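Local coordinates for ferric uptake regulation protein (Pseudomonas aeruginosa, PDB 1MZB) that probably represses iron-uptake genes by binding DNA as a metal-loaded dimer, and carries zinc in its metal sites here, at residues Val70-Asp75 with His89-Cys94; Ile101-Ala106 with Leu128-Arg133; Glu107-Gln112 with Val124-Val129; Val21-Met26 with Tyr57-Gln62. All coordinates share one frame; numbering follows the deposited sequence.

Contact 1: Val70-Asp75 with His89-Cys94; sequences VRHNFD and HDHMVC. With ZN (zinc ion), chain D; ZN (zinc ion), chain B; ZN (zinc ion), chain C.
H72, F74 and H91 form an aromatic cluster at the junction of two parts of the Fur fold: the β-hairpin wing of the winged-helix DNA-binding domain, which includes strand 69-72, and strand 90-94 of the C-terminal dimerisation domain. This junction is tightly packed and largely buried. The rings of H72 and H91 come from opposite directions and make a T-shaped pair, the edge of H91 turned to the face of H72, with planes 67° apart. The F74 side chain crosses that of H91 at about a right angle, the two ring planes being 48° apart, and F74 CZ sits over the centre of the H91 ring, 3.4 Å from H91 CG. The same CZ lies near the rim of one face of H72, V70 CG1 toward the rim of the opposite face. Farther along, V93 CG2 lies 3.7 Å from F74 CD1.

The loose end is D75, exposed and leading away to a zinc shared with H78. D90 also points away, toward a different zinc. H91 has CG beside the backbone N (chi1 -57°); its ring takes F74 on one face, and a third zinc, whose other ligands are H34, E82 and E102, lies 2.1 Å from H91 NE2.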
# COMPACT_ATOMS: atom_id res chain seq x y z
N VAL A 70 -12.30 -6.21 3.32
CA VAL A 70 -12.51 -5.59 4.61
C VAL A 70 -13.73 -4.71 4.39
O VAL A 70 -13.88 -4.13 3.32
CB VAL A 70 -11.33 -4.67 4.99
CG1 VAL A 70 -11.64 -3.95 6.29
CG2 VAL A 70 -10.02 -5.50 5.14
N ARG A 71 -14.60 -4.63 5.38
CA ARG A 71 -15.79 -3.80 5.29
C ARG A 71 -15.55 -2.61 6.21
O ARG A 71 -15.09 -2.75 7.35
CB ARG A 71 -17.01 -4.62 5.73
CG ARG A 71 -18.30 -3.83 5.93
CD ARG A 71 -19.32 -4.70 6.68
NE ARG A 71 -20.68 -4.20 6.62
CZ ARG A 71 -21.70 -4.90 6.15
NH1 ARG A 71 -21.51 -6.14 5.68
NH2 ARG A 71 -22.91 -4.37 6.14
N HIS A 72 -15.87 -1.43 5.70
CA HIS A 72 -15.70 -0.18 6.43
C HIS A 72 -17.02 0.60 6.32
O HIS A 72 -17.78 0.38 5.41
CB HIS A 72 -14.64 0.69 5.74
CG HIS A 72 -13.22 0.26 5.97
ND1 HIS A 72 -12.41 -0.19 4.94
CD2 HIS A 72 -12.43 0.34 7.06
CE1 HIS A 72 -11.19 -0.36 5.39
NE2 HIS A 72 -11.16 -0.05 6.67
N ASN A 73 -17.28 1.48 7.28
CA ASN A 73 -18.48 2.32 7.18
C ASN A 73 -17.91 3.70 7.50
O ASN A 73 -17.69 4.06 8.68
CB ASN A 73 -19.53 1.94 8.21
CG ASN A 73 -20.81 2.71 8.01
OD1 ASN A 73 -20.76 3.87 7.62
ND2 ASN A 73 -21.95 2.06 8.27
N PHE A 74 -17.64 4.46 6.46
CA PHE A 74 -17.03 5.78 6.66
C PHE A 74 -17.98 6.95 6.88
O PHE A 74 -17.63 7.91 7.59
CB PHE A 74 -16.13 6.13 5.47
CG PHE A 74 -14.99 5.16 5.25
CD1 PHE A 74 -14.04 4.94 6.24
CD2 PHE A 74 -14.83 4.55 4.00
CE1 PHE A 74 -12.91 4.10 5.99
CE2 PHE A 74 -13.72 3.72 3.75
CZ PHE A 74 -12.77 3.50 4.73
N ASP A 75 -19.16 6.90 6.28
CA ASP A 75 -20.08 8.03 6.45
C ASP A 75 -21.20 7.69 7.40
O ASP A 75 -22.09 8.51 7.63
CB ASP A 75 -20.60 8.55 5.10
CG ASP A 75 -21.59 7.60 4.42
OD1 ASP A 75 -22.03 6.58 5.01
OD2 ASP A 75 -21.96 7.91 3.26
N HIS A 89 -3.53 0.39 3.81
CA HIS A 89 -3.93 1.78 3.76
C HIS A 89 -4.91 2.07 4.89
O HIS A 89 -5.78 1.27 5.21
CB HIS A 89 -4.56 2.10 2.40
N ASP A 90 -4.73 3.22 5.53
CA ASP A 90 -5.66 3.64 6.57
C ASP A 90 -6.42 4.73 5.84
O ASP A 90 -6.17 4.92 4.66
CB ASP A 90 -4.89 4.16 7.74
CG ASP A 90 -3.99 3.07 8.34
OD1 ASP A 90 -4.49 1.97 8.61
OD2 ASP A 90 -2.85 3.33 8.51
N HIS A 91 -7.30 5.45 6.49
CA HIS A 91 -8.10 6.41 5.72
C HIS A 91 -8.37 7.73 6.39
O HIS A 91 -8.54 7.79 7.60
CB HIS A 91 -9.50 5.79 5.42
CG HIS A 91 -9.47 4.49 4.68
ND1 HIS A 91 -9.20 3.30 5.30
CD2 HIS A 91 -9.64 4.27 3.35
CE1 HIS A 91 -9.21 2.39 4.35
NE2 HIS A 91 -9.47 2.92 3.18
N MET A 92 -8.40 8.79 5.58
CA MET A 92 -8.84 10.09 6.05
C MET A 92 -10.24 10.22 5.41
O MET A 92 -10.46 9.82 4.25
CB MET A 92 -7.94 11.21 5.51
CG MET A 92 -6.72 11.39 6.35
SD MET A 92 -5.62 12.55 5.61
CE MET A 92 -6.63 13.87 5.43
N VAL A 93 -11.21 10.71 6.18
CA VAL A 93 -12.57 10.88 5.64
C VAL A 93 -12.98 12.34 5.85
O VAL A 93 -12.92 12.85 6.98
CB VAL A 93 -13.56 9.96 6.38
CG1 VAL A 93 -14.95 10.11 5.78
CG2 VAL A 93 -13.11 8.52 6.25
N CYS A 94 -13.39 13.00 4.77
CA CYS A 94 -13.84 14.40 4.82
C CYS A 94 -15.25 14.33 5.36
O CYS A 94 -16.16 13.86 4.70
CB CYS A 94 -13.84 14.99 3.41
SG CYS A 94 -12.17 15.19 2.81
ZN ZN D . -23.17 6.71 2.37
ZN ZN B . -2.25 1.41 9.32
ZN ZN C . -9.41 2.08 1.31
O HOH W 1 -2.42 2.69 11.22

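Contact 2: Ile101-Ala106 with Leu128-Arg133. With ZN (zinc ion), chain C.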
# COMPACT_ATOMS: atom_id res chain seq x y z
N ILE A 101 -9.90 9.43 1.61
CA ILE A 101 -8.52 9.57 1.17
C ILE A 101 -7.66 8.50 1.86
O ILE A 101 -7.56 8.49 3.08
CB ILE A 101 -7.98 10.98 1.54
CG1 ILE A 101 -8.84 12.06 0.85
CG2 ILE A 101 -6.49 11.12 1.18
CD1 ILE A 101 -8.66 13.44 1.44
N GLU A 102 -7.08 7.60 1.08
CA GLU A 102 -6.20 6.59 1.68
C GLU A 102 -4.82 7.17 1.98
O GLU A 102 -4.33 8.08 1.29
CB GLU A 102 -6.01 5.39 0.74
CG GLU A 102 -7.23 4.49 0.60
CD GLU A 102 -6.91 3.19 -0.13
OE1 GLU A 102 -5.94 3.16 -0.92
OE2 GLU A 102 -7.65 2.19 0.07
N PHE A 103 -4.18 6.66 3.03
CA PHE A 103 -2.82 7.07 3.37
C PHE A 103 -2.17 5.92 4.09
O PHE A 103 -2.83 4.99 4.54
CB PHE A 103 -2.79 8.33 4.23
CG PHE A 103 -3.23 8.12 5.66
CD1 PHE A 103 -4.59 8.18 6.02
CD2 PHE A 103 -2.29 7.89 6.64
CE1 PHE A 103 -4.99 8.00 7.35
CE2 PHE A 103 -2.67 7.70 7.99
CZ PHE A 103 -4.02 7.76 8.34
N MET A 104 -0.85 5.97 4.17
CA MET A 104 -0.09 4.94 4.85
C MET A 104 1.13 5.67 5.39
O MET A 104 1.96 6.18 4.62
CB MET A 104 0.35 3.86 3.86
CG MET A 104 1.68 3.21 4.21
SD MET A 104 1.52 1.91 5.39
CE MET A 104 1.06 0.56 4.30
N ASP A 105 1.22 5.78 6.70
CA ASP A 105 2.34 6.48 7.30
C ASP A 105 3.24 5.47 8.01
O ASP A 105 2.84 4.92 9.03
CB ASP A 105 1.85 7.50 8.31
CG ASP A 105 2.97 8.37 8.81
OD1 ASP A 105 3.62 9.00 7.96
OD2 ASP A 105 3.22 8.41 10.02
N ALA A 106 4.46 5.28 7.51
CA ALA A 106 5.36 4.30 8.12
C ALA A 106 5.67 4.64 9.59
O ALA A 106 5.86 3.75 10.40
CB ALA A 106 6.67 4.20 7.30
N LEU A 128 -7.44 2.50 11.46
CA LEU A 128 -7.20 3.90 11.81
C LEU A 128 -7.98 4.78 10.83
O LEU A 128 -7.81 4.67 9.62
CB LEU A 128 -5.70 4.27 11.72
CG LEU A 128 -5.44 5.77 11.92
CD1 LEU A 128 -5.83 6.24 13.37
CD2 LEU A 128 -3.93 6.05 11.67
N VAL A 129 -8.89 5.60 11.35
CA VAL A 129 -9.63 6.51 10.46
C VAL A 129 -9.46 7.91 11.02
O VAL A 129 -9.64 8.13 12.23
CB VAL A 129 -11.15 6.15 10.42
CG1 VAL A 129 -11.92 7.18 9.52
CG2 VAL A 129 -11.33 4.75 9.89
N LEU A 130 -9.09 8.86 10.17
CA LEU A 130 -8.92 10.23 10.63
C LEU A 130 -10.04 11.03 9.98
O LEU A 130 -10.14 11.05 8.77
CB LEU A 130 -7.56 10.78 10.19
CG LEU A 130 -6.36 9.99 10.74
CD1 LEU A 130 -5.07 10.65 10.26
CD2 LEU A 130 -6.43 9.94 12.25
N TYR A 131 -10.91 11.64 10.79
CA TYR A 131 -12.01 12.41 10.24
C TYR A 131 -11.49 13.81 10.12
O TYR A 131 -10.99 14.36 11.09
CB TYR A 131 -13.25 12.34 11.13
CG TYR A 131 -13.80 10.92 11.22
CD1 TYR A 131 -14.63 10.41 10.22
CD2 TYR A 131 -13.45 10.09 12.28
CE1 TYR A 131 -15.11 9.09 10.27
CE2 TYR A 131 -13.92 8.74 12.34
CZ TYR A 131 -14.74 8.28 11.33
OH TYR A 131 -15.23 6.99 11.39
N VAL A 132 -11.63 14.39 8.94
CA VAL A 132 -11.06 15.71 8.71
C VAL A 132 -11.96 16.73 8.03
O VAL A 132 -13.03 16.40 7.51
CB VAL A 132 -9.78 15.57 7.89
CG1 VAL A 132 -8.75 14.66 8.64
CG2 VAL A 132 -10.11 15.00 6.50
N ARG A 133 -11.50 17.97 8.04
CA ARG A 133 -12.25 19.05 7.40
C ARG A 133 -11.19 19.99 6.82
O ARG A 133 -10.17 20.19 7.45
CB ARG A 133 -13.10 19.79 8.44
CG ARG A 133 -13.83 21.01 7.86
CD ARG A 133 -14.81 21.62 8.85
NE ARG A 133 -16.04 20.84 8.98
CZ ARG A 133 -16.53 20.42 10.15
NH1 ARG A 133 -15.89 20.70 11.28
NH2 ARG A 133 -17.68 19.74 10.18
ZN ZN C . -9.41 2.08 1.31
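F103 is the one residue of 101-106 that packs firmly on 128-133, and all of that packing is apolar. Two leucine side chains, each crossing that of F103 at about a right angle, meet its ring. L128 comes in at the ring edge, near the plane, with L128 CD2 3.7 Å from F103 CZ. L130 approaches the same corner obliquely, L130 CD1 lying 3.6 Å from F103 CZ and 3.9 Å from F103 CE1. The CG of F103 is tucked between its own backbone N and carbonyl carbon (chi1 73°), which swings the ring across strand 90-94, over D90 and M92, to the leucines beyond.

Hydrogen bonding does not join the two segments directly; each pairs instead with the strand between them, I101 and F103 on one flank, L128 and L130 on the other. As for metal binding, on the other side of the strand E102 OE2 binds zinc at 2.2 Å. D105 OD2 N-caps helix 106-117 through I108 N, while M104 and A106 pack on the second subunit.

The outer strands, paired to a central one, form the mixed three-stranded sheet, order 2-1-3, of the Fur-family dimerisation domain, and F103 reaches across it.

Contact 3: Glu107-Gln112 with Val124-Val129; sequences EIEKRQ and VDHNLV. With ZN (zinc ion), chain B; ZN (zinc ion), chain E.
E109 and H126 meet through a zinc ion: E109 OE2 binds it at 2.0 Å and H126 NE2 at 2.2 Å, joining helix 106-117 to the loop ahead of strand 129-132. Water 1 is a further ligand, and H88 and both carboxylate oxygens of D90 complete a set of six atoms. E109 binds through one oxygen; its OE1 stays 3.0 Å from the metal and comes within 3.2 Å of H126 CE1, the carboxylate and ring planes being 41° apart. A bend at chi2 (-58°) brings this carboxylate round to the loop, although its CB does not point there.

In the second shell, Q112 does two things with one amide. Its NE2 stands over the centre of the H126 ring, 3.5 Å from H126 CD2, with the amide steeply inclined to the ring. Its OE1 accepts a hydrogen bond from water 1 at 2.7 Å, a bond that helps orient the zinc-bound water. Next to this polar site, I108 CD1 and L128 CD2 touch at 4.2 Å, and on the loop H126 N makes a weak bond to D125 OD1.

Farther out, K110 on the same helix forms salt bridges with E8 and D85 of the second subunit, and E107 holds a separate zinc.

No direct hydrogen bond joins helix to loop; the shared zinc is the bonded link between them. The mixed nitrogen and oxygen ligands, without sulfur, are consistent with a site that could also accept ferrous iron, and its occupancy probably influences how firmly the loop is held to the helix.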
# COMPACT_ATOMS: atom_id res chain seq x y z
N GLU A 107 5.70 5.92 9.95
CA GLU A 107 6.01 6.28 11.33
C GLU A 107 4.93 5.75 12.28
O GLU A 107 5.23 5.14 13.29
CB GLU A 107 6.10 7.81 11.47
CG GLU A 107 6.27 8.32 12.92
CD GLU A 107 7.51 7.78 13.60
OE1 GLU A 107 8.50 7.51 12.89
OE2 GLU A 107 7.52 7.64 14.85
N ILE A 108 3.66 5.95 11.93
CA ILE A 108 2.56 5.47 12.76
C ILE A 108 2.54 3.96 12.79
O ILE A 108 2.31 3.38 13.82
CB ILE A 108 1.20 5.95 12.23
CG1 ILE A 108 1.05 7.43 12.56
CG2 ILE A 108 0.05 5.12 12.81
CD1 ILE A 108 -0.21 8.02 12.05
N GLU A 109 2.75 3.31 11.64
CA GLU A 109 2.76 1.85 11.61
C GLU A 109 3.83 1.27 12.55
O GLU A 109 3.60 0.28 13.24
CB GLU A 109 3.02 1.34 10.19
CG GLU A 109 1.98 1.75 9.14
CD GLU A 109 0.56 1.30 9.48
OE1 GLU A 109 0.38 0.15 9.93
OE2 GLU A 109 -0.37 2.10 9.27
N LYS A 110 5.02 1.87 12.56
CA LYS A 110 6.06 1.34 13.42
C LYS A 110 5.76 1.68 14.88
O LYS A 110 6.01 0.87 15.77
CB LYS A 110 7.44 1.84 12.97
CG LYS A 110 8.02 1.05 11.75
CD LYS A 110 9.17 1.83 11.09
CE LYS A 110 10.22 0.97 10.37
NZ LYS A 110 9.85 0.37 9.06
N ARG A 111 5.18 2.86 15.12
CA ARG A 111 4.84 3.25 16.50
C ARG A 111 3.76 2.31 17.07
O ARG A 111 3.81 1.96 18.26
CB ARG A 111 4.38 4.70 16.55
CG ARG A 111 4.00 5.16 17.95
CD ARG A 111 5.26 5.26 18.84
NE ARG A 111 4.94 5.78 20.16
CZ ARG A 111 5.81 5.87 21.15
NH1 ARG A 111 7.08 5.49 20.97
NH2 ARG A 111 5.40 6.35 22.32
N GLN A 112 2.77 1.94 16.26
CA GLN A 112 1.74 0.99 16.69
C GLN A 112 2.38 -0.34 17.10
O GLN A 112 2.02 -0.91 18.13
CB GLN A 112 0.74 0.70 15.55
CG GLN A 112 -0.13 1.90 15.27
CD GLN A 112 -1.01 1.75 14.05
OE1 GLN A 112 -1.87 2.59 13.82
NE2 GLN A 112 -0.80 0.70 13.26
N VAL A 124 -2.19 -8.05 15.44
CA VAL A 124 -2.95 -8.89 14.51
C VAL A 124 -3.58 -8.12 13.35
O VAL A 124 -3.56 -8.55 12.18
CB VAL A 124 -4.08 -9.63 15.30
CG1 VAL A 124 -4.94 -10.47 14.39
CG2 VAL A 124 -3.46 -10.47 16.40
N ASP A 125 -4.13 -6.95 13.66
CA ASP A 125 -4.81 -6.16 12.65
C ASP A 125 -5.02 -4.80 13.30
O ASP A 125 -4.73 -4.63 14.49
CB ASP A 125 -6.15 -6.82 12.36
CG ASP A 125 -6.85 -6.26 11.13
OD1 ASP A 125 -6.26 -5.47 10.37
OD2 ASP A 125 -8.03 -6.65 10.93
N HIS A 126 -5.50 -3.84 12.54
CA HIS A 126 -5.78 -2.53 13.10
C HIS A 126 -6.62 -1.73 12.15
O HIS A 126 -6.70 -2.01 10.93
CB HIS A 126 -4.51 -1.74 13.42
CG HIS A 126 -3.72 -1.34 12.20
ND1 HIS A 126 -2.84 -2.20 11.62
CD2 HIS A 126 -3.72 -0.17 11.53
CE1 HIS A 126 -2.31 -1.54 10.60
NE2 HIS A 126 -2.81 -0.31 10.50
N ASN A 127 -7.25 -0.71 12.72
CA ASN A 127 -8.06 0.21 11.94
C ASN A 127 -7.80 1.63 12.39
O ASN A 127 -7.92 1.95 13.58
CB ASN A 127 -9.54 -0.09 12.12
CG ASN A 127 -10.40 0.80 11.27
OD1 ASN A 127 -11.25 1.51 11.78
ND2 ASN A 127 -10.17 0.76 9.96
N LEU A 128 -7.44 2.50 11.46
CA LEU A 128 -7.20 3.90 11.81
C LEU A 128 -7.98 4.78 10.83
O LEU A 128 -7.81 4.67 9.62
CB LEU A 128 -5.70 4.27 11.72
CG LEU A 128 -5.44 5.77 11.92
CD1 LEU A 128 -5.83 6.24 13.37
CD2 LEU A 128 -3.93 6.05 11.67
N VAL A 129 -8.89 5.60 11.35
CA VAL A 129 -9.63 6.51 10.46
C VAL A 129 -9.46 7.91 11.02
O VAL A 129 -9.64 8.13 12.23
CB VAL A 129 -11.15 6.15 10.42
CG1 VAL A 129 -11.92 7.18 9.52
CG2 VAL A 129 -11.33 4.75 9.89
ZN ZN B . -2.25 1.41 9.32
ZN ZN E . 6.11 8.78 15.72
O HOH W 1 -2.42 2.69 11.22
O HOH W 2 3.87 7.97 15.44

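Contact 4: Val21-Met26 with Tyr57-Gln62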
# COMPACT_ATOMS: atom_id res chain seq x y z
N VAL A 21 -16.48 -15.59 -8.62
CA VAL A 21 -15.43 -15.13 -9.51
C VAL A 21 -15.72 -13.76 -10.13
O VAL A 21 -14.84 -12.88 -10.17
CB VAL A 21 -15.16 -16.17 -10.63
CG1 VAL A 21 -14.29 -15.55 -11.72
CG2 VAL A 21 -14.49 -17.38 -10.03
N LYS A 22 -16.94 -13.56 -10.61
CA LYS A 22 -17.27 -12.29 -11.22
C LYS A 22 -17.17 -11.10 -10.24
O LYS A 22 -16.70 -10.03 -10.59
CB LYS A 22 -18.65 -12.35 -11.87
CG LYS A 22 -18.61 -13.09 -13.22
CD LYS A 22 -19.97 -13.20 -13.89
CE LYS A 22 -19.83 -13.88 -15.27
NZ LYS A 22 -18.63 -13.36 -15.99
N ILE A 23 -17.61 -11.31 -9.00
CA ILE A 23 -17.56 -10.23 -8.02
C ILE A 23 -16.11 -9.89 -7.64
O ILE A 23 -15.73 -8.71 -7.53
CB ILE A 23 -18.42 -10.61 -6.79
CG1 ILE A 23 -19.89 -10.66 -7.25
CG2 ILE A 23 -18.17 -9.62 -5.64
CD1 ILE A 23 -20.87 -11.28 -6.27
N LEU A 24 -15.28 -10.91 -7.47
CA LEU A 24 -13.89 -10.66 -7.17
C LEU A 24 -13.22 -9.89 -8.34
O LEU A 24 -12.36 -9.04 -8.12
CB LEU A 24 -13.18 -11.99 -6.91
CG LEU A 24 -11.78 -11.88 -6.30
CD1 LEU A 24 -11.87 -11.22 -4.93
CD2 LEU A 24 -11.17 -13.29 -6.18
N GLN A 25 -13.61 -10.18 -9.57
CA GLN A 25 -13.02 -9.50 -10.72
C GLN A 25 -13.48 -8.05 -10.74
O GLN A 25 -12.72 -7.15 -11.08
CB GLN A 25 -13.42 -10.20 -12.04
CG GLN A 25 -12.76 -11.55 -12.22
CD GLN A 25 -13.34 -12.32 -13.41
OE1 GLN A 25 -14.45 -12.04 -13.86
NE2 GLN A 25 -12.59 -13.32 -13.89
N MET A 26 -14.75 -7.83 -10.36
CA MET A 26 -15.25 -6.48 -10.31
C MET A 26 -14.47 -5.69 -9.26
O MET A 26 -14.12 -4.53 -9.48
CB MET A 26 -16.74 -6.46 -9.96
CG MET A 26 -17.33 -5.08 -10.07
SD MET A 26 -16.94 -4.38 -11.70
CE MET A 26 -17.79 -5.55 -12.78
N TYR A 57 -24.50 -8.77 -2.27
CA TYR A 57 -24.26 -8.50 -0.85
C TYR A 57 -23.79 -9.76 -0.11
O TYR A 57 -22.88 -9.72 0.70
CB TYR A 57 -25.52 -7.98 -0.18
CG TYR A 57 -25.28 -7.64 1.29
CD1 TYR A 57 -24.57 -6.49 1.64
CD2 TYR A 57 -25.70 -8.50 2.30
CE1 TYR A 57 -24.28 -6.21 3.00
CE2 TYR A 57 -25.41 -8.23 3.65
CZ TYR A 57 -24.71 -7.10 3.99
OH TYR A 57 -24.42 -6.84 5.30
N ARG A 58 -24.44 -10.87 -0.39
CA ARG A 58 -24.08 -12.12 0.25
C ARG A 58 -22.64 -12.50 -0.03
O ARG A 58 -21.90 -12.84 0.89
CB ARG A 58 -25.02 -13.24 -0.24
CG ARG A 58 -26.42 -13.00 0.21
CD ARG A 58 -26.67 -13.65 1.53
NE ARG A 58 -26.96 -15.07 1.37
CZ ARG A 58 -28.16 -15.57 1.06
NH1 ARG A 58 -29.18 -14.74 0.87
NH2 ARG A 58 -28.34 -16.88 0.95
N VAL A 59 -22.25 -12.45 -1.30
CA VAL A 59 -20.88 -12.79 -1.66
C VAL A 59 -19.86 -11.84 -1.03
O VAL A 59 -18.84 -12.27 -0.53
CB VAL A 59 -20.67 -12.78 -3.17
CG1 VAL A 59 -19.16 -12.98 -3.49
CG2 VAL A 59 -21.50 -13.86 -3.85
N LEU A 60 -20.13 -10.53 -1.05
CA LEU A 60 -19.20 -9.62 -0.44
C LEU A 60 -19.09 -9.93 1.07
O LEU A 60 -18.02 -9.80 1.64
CB LEU A 60 -19.67 -8.15 -0.66
CG LEU A 60 -19.62 -7.66 -2.11
CD1 LEU A 60 -20.36 -6.25 -2.28
CD2 LEU A 60 -18.12 -7.49 -2.47
N THR A 61 -20.20 -10.35 1.70
CA THR A 61 -20.14 -10.67 3.14
C THR A 61 -19.34 -11.98 3.35
O THR A 61 -18.59 -12.12 4.33
CB THR A 61 -21.55 -10.79 3.75
OG1 THR A 61 -22.16 -9.48 3.72
CG2 THR A 61 -21.47 -11.23 5.22
N GLN A 62 -19.45 -12.89 2.39
CA GLN A 62 -18.68 -14.16 2.44
C GLN A 62 -17.20 -13.79 2.33
O GLN A 62 -16.37 -14.33 3.07
CB GLN A 62 -19.11 -15.09 1.29
CG GLN A 62 -20.59 -15.54 1.32
CD GLN A 62 -20.97 -16.58 0.27
OE1 GLN A 62 -20.63 -16.47 -0.91
NE2 GLN A 62 -21.71 -17.62 0.71
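I23, V59 and L60, which meet across this contact, are all aliphatic; the one aromatic ring of the two segments, that of Y57, lies on the far side of helix 53-66. T61 OG1 stands over one face of that ring, toward the rim, 3.4 Å above the plane, and at the ring's outer end Y57 OH is hydrogen-bonded to R71. The same T61 OG1 donates to Y57 O at 3.1 Å, while T61 N reaches this carbonyl from the opposite face of its plane, so one oxygen takes two bonds.

On the inner side the helices 18-28 and 53-66 touch mainly through I23. Its chain is extended past CG1 (chi2 169°), which sends CD1 straight at V59, tip to tip. The fit is tight: I23 CD1 lies 3.4 Å from V59 CB and 3.6 Å from V59 CG2. The other branch of isoleucine turns to a different neighbour, I23 CG2 meeting L60 CD2 at 3.8 Å. L60 also packs on A37 and V40 of helix 37-46, and M26 on its A43 and L44, so the three helices share one core.

These helices belong to the winged helix-turn-helix domain, in which helix 53-66 is probably the recognition helix. Because the contact is buried and wholly apolar, it rests on shape and exclusion of water; a hydrogen bond between Q62 OE1 and R20 of helix 18-28 lies beside it.

From the N terminus, contact 4 closes the first loop, bringing helix 53-66 back onto helix 18-28 around helix 37-46 and so setting up the DNA-binding domain. Contact 1 follows in series: it closes a shorter loop through strand 80-83 and ties the wing to the sheet of the dimerisation domain. Contacts 2 and 3 come last. The helical segment of contact 3 lies within the loop closed by contact 2, and the two end on a shared stretch, L128 and V129. Contact 1 shares one zinc with contact 2 and another with contact 3, whereas contact 4, its centre about 26 Å from that of contact 2, joins contact 1 through Y57 and R71.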